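Long-range contacts in omega-class glutathione S-transferase (Bombyx mori, PDB 3WD6), which binds glutathione and, as an omega-class transferase, probably conjugates it to substrates and uses it to reduce dehydroascorbate: residues L17-P22 with K65-T70; F12-L17 with V57-L62. All coordinates share one frame; numbering follows the deposited sequence.

Contact 1: L17-P22 with K65-T70; sequences LRKGDP and KPEWLT. With GSH (glutathione), chain J.
Lys19 and Pro66 bring the two backbones to 3.8 Å between their CA atoms, where a type II turn from Arg18 to Asp21 meets a type I turn from Pro66 to Leu69. Gly20, third in its turn, has the positive phi usual at that place, and its N-H points at the carboxylate of Glu67. Gly20 N donates to Glu67 OE1 over 2.6 Å, on the syn lone pair, and more weakly to OE2. A second grip on Glu67 OE1 comes from Lys19 NZ, a salt bridge of 3.0 Å that arrives from above the carboxylate plane. To reach it the lysine chain bends at chi2 and chi4 and crosses the glutamate at about a right angle.

Trp68 meets 17-22 with its edge, while Pro66 CB of its own segment lies over one face. CG sits between the backbone N and the carbonyl carbon (chi1 44°), and Trp68 NE1 gives Asp21 O a nearly straight bond of 3.1 Å; the oxygen lies in the indole plane, while the donor stands above the carbonyl plane of Asp21. Farther round the same edge, Leu17 CD1 lies 3.9 Å from Trp68 CZ2. Pro66 packs against Leu17 as well, its CG 4.0 Å from Leu17 CB.

Lys65 turns away: its extended chain carries NZ to Ala76 O and, more weakly, to glutathione O32. Two beta turns meet here at the surface of the thioredoxin-like glutathione-binding domain, joining the loop after strand 16-17 to that leading from Lys65 into helix 69-72.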
loop_
_atom_site.group_PDB
_atom_site.type_symbol
_atom_site.label_atom_id
_atom_site.label_comp_id
_atom_site.label_asym_id
_atom_site.label_seq_id
_atom_site.Cartn_x
_atom_site.Cartn_y
_atom_site.Cartn_z
ATOM N N LEU A 17 -7.016 -17.194 3.292
ATOM C CA LEU A 17 -8.157 -18.017 3.669
ATOM C C LEU A 17 -9.283 -17.846 2.657
ATOM O O LEU A 17 -9.510 -16.740 2.153
ATOM C CB LEU A 17 -8.628 -17.667 5.087
ATOM C CG LEU A 17 -7.534 -17.761 6.154
ATOM C CD1 LEU A 17 -8.110 -17.518 7.541
ATOM C CD2 LEU A 17 -6.809 -19.110 6.097
ATOM N N ARG A 18 -9.967 -18.946 2.343
ATOM C CA ARG A 18 -11.049 -18.941 1.357
ATOM C C ARG A 18 -12.353 -19.377 2.012
ATOM O O ARG A 18 -12.354 -19.854 3.145
ATOM C CB ARG A 18 -10.722 -19.892 0.207
ATOM C CG ARG A 18 -9.284 -19.786 -0.304
ATOM C CD ARG A 18 -8.865 -21.030 -1.105
ATOM N NE ARG A 18 -9.826 -21.359 -2.165
ATOM C CZ ARG A 18 -9.504 -21.963 -3.308
ATOM N NH1 ARG A 18 -8.234 -22.299 -3.545
ATOM N NH2 ARG A 18 -10.445 -22.221 -4.220
ATOM N N LYS A 19 -13.458 -19.211 1.293
ATOM C CA LYS A 19 -14.742 -19.777 1.717
ATOM C C LYS A 19 -14.563 -21.234 2.183
ATOM O O LYS A 19 -14.008 -22.076 1.441
ATOM C CB LYS A 19 -15.769 -19.695 0.580
ATOM C CG LYS A 19 -17.081 -20.400 0.871
ATOM C CD LYS A 19 -18.278 -19.623 0.330
ATOM C CE LYS A 19 -19.565 -20.108 0.990
ATOM N NZ LYS A 19 -19.436 -20.210 2.485
ATOM N N GLY A 20 -15.006 -21.516 3.414
ATOM C CA GLY A 20 -14.838 -22.835 4.005
ATOM C C GLY A 20 -13.700 -22.884 5.012
ATOM O O GLY A 20 -13.600 -23.806 5.834
ATOM N N ASP A 21 -12.821 -21.893 4.943
ATOM C CA ASP A 21 -11.761 -21.772 5.922
ATOM C C ASP A 21 -12.340 -21.291 7.246
ATOM O O ASP A 21 -13.263 -20.474 7.268
ATOM C CB ASP A 21 -10.683 -20.817 5.416
ATOM C CG ASP A 21 -9.744 -21.478 4.413
ATOM O OD1 ASP A 21 -9.439 -22.687 4.580
ATOM O OD2 ASP A 21 -9.303 -20.790 3.465
ATOM N N PRO A 22 -11.811 -21.813 8.359
ATOM C CA PRO A 22 -12.265 -21.363 9.678
ATOM C C PRO A 22 -11.683 -19.978 10.033
ATOM O O PRO A 22 -10.555 -19.645 9.626
ATOM C CB PRO A 22 -11.693 -22.428 10.638
ATOM C CG PRO A 22 -11.011 -23.474 9.764
ATOM C CD PRO A 22 -10.736 -22.818 8.449
ATOM N N LYS A 65 -13.836 -15.501 -1.311
ATOM C CA LYS A 65 -13.800 -14.887 0.019
ATOM C C LYS A 65 -14.374 -15.788 1.093
ATOM O O LYS A 65 -15.375 -16.483 0.863
ATOM C CB LYS A 65 -14.556 -13.556 0.036
ATOM C CG LYS A 65 -13.848 -12.430 -0.693
ATOM C CD LYS A 65 -14.669 -11.139 -0.659
ATOM C CE LYS A 65 -14.152 -10.162 -1.713
ATOM N NZ LYS A 65 -14.989 -8.939 -1.832
ATOM N N PRO A 66 -13.739 -15.781 2.279
ATOM C CA PRO A 66 -14.330 -16.453 3.440
ATOM C C PRO A 66 -15.719 -15.883 3.735
ATOM O O PRO A 66 -15.984 -14.671 3.617
ATOM C CB PRO A 66 -13.359 -16.120 4.579
ATOM C CG PRO A 66 -12.046 -15.914 3.896
ATOM C CD PRO A 66 -12.404 -15.235 2.578
ATOM N N GLU A 67 -16.608 -16.790 4.108
ATOM C CA GLU A 67 -17.977 -16.457 4.433
ATOM C C GLU A 67 -18.071 -15.363 5.523
ATOM O O GLU A 67 -18.939 -14.472 5.449
ATOM C CB GLU A 67 -18.692 -17.751 4.854
ATOM C CG GLU A 67 -17.903 -18.627 5.881
ATOM C CD GLU A 67 -16.865 -19.596 5.262
ATOM O OE1 GLU A 67 -16.877 -19.807 4.020
ATOM O OE2 GLU A 67 -16.046 -20.164 6.038
ATOM N N TRP A 68 -17.157 -15.413 6.502
ATOM C CA TRP A 68 -17.194 -14.518 7.678
ATOM C C TRP A 68 -16.504 -13.150 7.513
ATOM O O TRP A 68 -16.343 -12.410 8.489
ATOM C CB TRP A 68 -16.592 -15.233 8.893
ATOM C CG TRP A 68 -15.346 -15.945 8.536
ATOM C CD1 TRP A 68 -15.206 -17.280 8.318
ATOM C CD2 TRP A 68 -14.056 -15.357 8.300
ATOM N NE1 TRP A 68 -13.904 -17.572 7.982
ATOM C CE2 TRP A 68 -13.176 -16.410 7.961
ATOM C CE3 TRP A 68 -13.559 -14.046 8.350
ATOM C CZ2 TRP A 68 -11.815 -16.196 7.681
ATOM C CZ3 TRP A 68 -12.208 -13.832 8.064
ATOM C CH2 TRP A 68 -11.354 -14.906 7.732
ATOM N N LEU A 69 -16.108 -12.807 6.291
ATOM C CA LEU A 69 -15.335 -11.588 6.069
ATOM C C LEU A 69 -16.106 -10.318 6.392
ATOM O O LEU A 69 -15.599 -9.452 7.128
ATOM C CB LEU A 69 -14.813 -11.523 4.635
ATOM C CG LEU A 69 -13.999 -10.271 4.301
ATOM C CD1 LEU A 69 -12.747 -10.197 5.177
ATOM C CD2 LEU A 69 -13.642 -10.253 2.830
ATOM N N THR A 70 -17.314 -10.205 5.832
ATOM C CA THR A 70 -18.146 -9.004 5.996
ATOM C C THR A 70 -18.473 -8.748 7.459
ATOM O O THR A 70 -18.899 -7.653 7.841
ATOM C CB THR A 70 -19.465 -9.093 5.188
ATOM O OG1 THR A 70 -19.985 -10.426 5.268
ATOM C CG2 THR A 70 -19.236 -8.733 3.728
HETATM N N1 GSH J . -10.900 2.338 -0.245
HETATM C CA1 GSH J . -10.433 1.049 0.280
HETATM C C1 GSH J . -9.236 1.204 1.213
HETATM O O11 GSH J . -9.008 0.362 2.157
HETATM O O12 GSH J . -8.467 2.217 1.061
HETATM C CB1 GSH J . -10.116 0.137 -0.897
HETATM C CG1 GSH J . -9.385 -1.139 -0.625
HETATM C CD1 GSH J . -9.442 -2.164 -1.730
HETATM O OE1 GSH J . -9.771 -1.867 -2.873
HETATM N N2 GSH J . -9.104 -3.528 -1.453
HETATM C CA2 GSH J . -9.203 -4.481 -2.564
HETATM C C2 GSH J . -10.323 -5.446 -2.242
HETATM O O2 GSH J . -10.419 -5.880 -1.100
HETATM C CB2 GSH J . -7.929 -5.238 -2.694
HETATM S SG2 GSH J . -6.565 -4.459 -3.477
HETATM N N3 GSH J . -11.250 -5.855 -3.275
HETATM C CA3 GSH J . -12.327 -6.794 -2.961
HETATM C C3 GSH J . -12.802 -7.635 -4.078
HETATM O O31 GSH J . -11.996 -8.409 -4.661
HETATM O O32 GSH J . -14.006 -7.580 -4.431
#

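Contact 2: F12-L17 with V57-L62; sequences FNTKHL and VVNIDL. With GSH (glutathione), chain J.
The imidazole of His16 lies flat against Asn59: Asn59 CB sits over the ring centre, 3.5 Å from the centroid, in a CH-pi contact, and the amide plane is only 17° from that of the ring. Outside the pair, His16 ND1 bonds to Glu247 and NE2 to the backbone N of Arg36, which fixes the ring's rotation.

With CG beside its own backbone N (chi1 -74°), Asn59 turns its amide toward the loop before strand 16-17. Both hydrogens of Asn59 ND2 are used, on Phe12 O at 3.1 Å and on Thr14 O at 3.0 Å, each acceptor close to the amide plane; OD1 takes a bond from Asn34. A water links Thr14 OG1, Lys15 O and Asn59 N.

At the loop's start, Val57 CG2 meets the edge of the Phe12 ring, 4.2 Å from CD1. Leu17 CD1 packs crosswise on Val58 CG1 at 3.7 Å, while Leu17 N donates to Asn59 O (2.7 Å) and Leu17 O accepts from Asp61 N (2.9 Å).

This is parallel pairing, in which the short strand 16-17 adds itself beside strand 56-60 as an outermost strand of the mixed sheet in the thioredoxin-like glutathione-binding domain.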
loop_
_atom_site.group_PDB
_atom_site.type_symbol
_atom_site.label_atom_id
_atom_site.label_comp_id
_atom_site.label_asym_id
_atom_site.label_seq_id
_atom_site.Cartn_x
_atom_site.Cartn_y
_atom_site.Cartn_z
ATOM N N PHE A 12 4.284 -12.691 7.344
ATOM C CA PHE A 12 3.473 -11.953 6.375
ATOM C C PHE A 12 2.786 -12.873 5.382
ATOM O O PHE A 12 1.933 -12.433 4.613
ATOM C CB PHE A 12 4.361 -10.969 5.605
ATOM C CG PHE A 12 4.910 -9.857 6.456
ATOM C CD1 PHE A 12 4.065 -9.112 7.279
ATOM C CD2 PHE A 12 6.278 -9.561 6.450
ATOM C CE1 PHE A 12 4.578 -8.065 8.068
ATOM C CE2 PHE A 12 6.801 -8.521 7.243
ATOM C CZ PHE A 12 5.953 -7.769 8.046
ATOM N N ASN A 13 3.159 -14.147 5.395
ATOM C CA ASN A 13 2.786 -15.057 4.312
ATOM C C ASN A 13 2.068 -16.336 4.750
ATOM O O ASN A 13 2.267 -17.394 4.161
ATOM C CB ASN A 13 4.033 -15.415 3.487
ATOM C CG ASN A 13 4.722 -14.193 2.908
ATOM O OD1 ASN A 13 4.105 -13.385 2.207
ATOM N ND2 ASN A 13 6.005 -14.056 3.191
ATOM N N THR A 14 1.239 -16.229 5.781
ATOM C CA THR A 14 0.333 -17.316 6.144
ATOM C C THR A 14 -0.676 -17.496 5.004
ATOM O O THR A 14 -0.924 -16.556 4.255
ATOM C CB THR A 14 -0.398 -17.027 7.489
ATOM O OG1 THR A 14 -1.140 -15.801 7.392
ATOM C CG2 THR A 14 0.612 -16.898 8.638
ATOM N N LYS A 15 -1.248 -18.693 4.867
ATOM C CA LYS A 15 -2.157 -18.988 3.749
ATOM C C LYS A 15 -3.311 -17.983 3.665
ATOM O O LYS A 15 -3.824 -17.531 4.694
ATOM C CB LYS A 15 -2.696 -20.421 3.841
ATOM C CG LYS A 15 -3.662 -20.807 2.711
ATOM C CD LYS A 15 -5.047 -21.183 3.278
ATOM C CE LYS A 15 -5.560 -22.540 2.762
ATOM N NZ LYS A 15 -6.677 -22.385 1.772
ATOM N N HIS A 16 -3.682 -17.594 2.447
ATOM C CA HIS A 16 -4.861 -16.767 2.249
ATOM C C HIS A 16 -6.104 -17.633 2.435
ATOM O O HIS A 16 -6.236 -18.681 1.809
ATOM C CB HIS A 16 -4.856 -16.138 0.858
ATOM C CG HIS A 16 -3.818 -15.075 0.682
ATOM N ND1 HIS A 16 -2.466 -15.335 0.764
ATOM C CD2 HIS A 16 -3.933 -13.750 0.426
ATOM C CE1 HIS A 16 -1.794 -14.214 0.563
ATOM N NE2 HIS A 16 -2.659 -13.238 0.355
ATOM N N LEU A 17 -7.016 -17.194 3.292
ATOM C CA LEU A 17 -8.157 -18.017 3.669
ATOM C C LEU A 17 -9.283 -17.846 2.657
ATOM O O LEU A 17 -9.510 -16.740 2.153
ATOM C CB LEU A 17 -8.628 -17.667 5.087
ATOM C CG LEU A 17 -7.534 -17.761 6.154
ATOM C CD1 LEU A 17 -8.110 -17.518 7.541
ATOM C CD2 LEU A 17 -6.809 -19.110 6.097
ATOM N N VAL A 57 -1.226 -11.111 11.090
ATOM C CA VAL A 57 -1.827 -10.959 9.776
ATOM C C VAL A 57 -2.709 -12.159 9.479
ATOM O O VAL A 57 -2.280 -13.290 9.640
ATOM C CB VAL A 57 -0.739 -10.872 8.666
ATOM C CG1 VAL A 57 -1.371 -10.820 7.272
ATOM C CG2 VAL A 57 0.194 -9.677 8.897
ATOM N N VAL A 58 -3.943 -11.911 9.049
ATOM C CA VAL A 58 -4.773 -12.957 8.460
ATOM C C VAL A 58 -4.987 -12.641 6.980
ATOM O O VAL A 58 -5.585 -11.619 6.642
ATOM C CB VAL A 58 -6.145 -13.109 9.177
ATOM C CG1 VAL A 58 -7.059 -14.061 8.373
ATOM C CG2 VAL A 58 -5.949 -13.636 10.591
ATOM N N ASN A 59 -4.477 -13.497 6.098
ATOM C CA ASN A 59 -4.580 -13.241 4.657
ATOM C C ASN A 59 -5.870 -13.760 4.037
ATOM O O ASN A 59 -6.357 -14.830 4.401
ATOM C CB ASN A 59 -3.353 -13.776 3.933
ATOM C CG ASN A 59 -2.140 -12.913 4.174
ATOM O OD1 ASN A 59 -2.253 -11.674 4.257
ATOM N ND2 ASN A 59 -0.975 -13.545 4.309
ATOM N N ILE A 60 -6.432 -12.996 3.111
ATOM C CA ILE A 60 -7.749 -13.320 2.567
ATOM C C ILE A 60 -7.713 -13.513 1.066
ATOM O O ILE A 60 -7.291 -12.612 0.337
ATOM C CB ILE A 60 -8.767 -12.193 2.828
ATOM C CG1 ILE A 60 -8.933 -11.926 4.337
ATOM C CG2 ILE A 60 -10.066 -12.513 2.152
ATOM C CD1 ILE A 60 -9.504 -13.084 5.143
ATOM N N ASP A 61 -8.166 -14.684 0.617
ATOM C CA ASP A 61 -8.394 -14.969 -0.800
ATOM C C ASP A 61 -9.569 -14.111 -1.286
ATOM O O ASP A 61 -10.696 -14.272 -0.817
ATOM C CB ASP A 61 -8.701 -16.461 -0.966
ATOM C CG ASP A 61 -8.739 -16.897 -2.413
ATOM O OD1 ASP A 61 -9.472 -16.264 -3.198
ATOM O OD2 ASP A 61 -8.039 -17.874 -2.765
ATOM N N LEU A 62 -9.306 -13.189 -2.208
ATOM C CA LEU A 62 -10.313 -12.210 -2.623
ATOM C C LEU A 62 -11.152 -12.674 -3.805
ATOM O O LEU A 62 -12.025 -11.947 -4.282
ATOM C CB LEU A 62 -9.640 -10.895 -3.005
ATOM C CG LEU A 62 -8.952 -10.132 -1.889
ATOM C CD1 LEU A 62 -8.385 -8.846 -2.458
ATOM C CD2 LEU A 62 -9.934 -9.842 -0.747
HETATM N N1 GSH J . -10.900 2.338 -0.245
HETATM C CA1 GSH J . -10.433 1.049 0.280
HETATM C C1 GSH J . -9.236 1.204 1.213
HETATM O O11 GSH J . -9.008 0.362 2.157
HETATM O O12 GSH J . -8.467 2.217 1.061
HETATM C CB1 GSH J . -10.116 0.137 -0.897
HETATM C CG1 GSH J . -9.385 -1.139 -0.625
HETATM C CD1 GSH J . -9.442 -2.164 -1.730
HETATM O OE1 GSH J . -9.771 -1.867 -2.873
HETATM N N2 GSH J . -9.104 -3.528 -1.453
HETATM C CA2 GSH J . -9.203 -4.481 -2.564
HETATM C C2 GSH J . -10.323 -5.446 -2.242
HETATM O O2 GSH J . -10.419 -5.880 -1.100
HETATM C CB2 GSH J . -7.929 -5.238 -2.694
HETATM S SG2 GSH J . -6.565 -4.459 -3.477
HETATM N N3 GSH J . -11.250 -5.855 -3.275
HETATM C CA3 GSH J . -12.327 -6.794 -2.961
HETATM C C3 GSH J . -12.802 -7.635 -4.078
HETATM O O31 GSH J . -11.996 -8.409 -4.661
HETATM O O32 GSH J . -14.006 -7.580 -4.431
HETATM O O HOH W 1 -3.642 -16.068 6.943
HETATM O O HOH W 2 -5.612 -19.353 -1.362
#

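How the contacts relate
Leu17 belongs to both contacts: its backbone pairs with strand 56-60 in contact 2, and the chain then runs straight into the turn of contact 1. Their centres are 11 Å apart, and side chains bridge them. Ile60 of contact 2 touches both Pro66 and Trp68 of contact 1, with Ile60 CD1 3.7 Å from Trp68 CH2 and Ile60 CG2 3.6 Å from Pro66 CD. Both contacts reach glutathione, at different parts of it: Lys65 of contact 1 meets carboxylate O32 of the glycine end, while Leu62 CD1 of contact 2 lies 3.6 Å from glutathione CB2 of the cysteinyl part. Val78, Glu91 and Ser92 also bond the ligand.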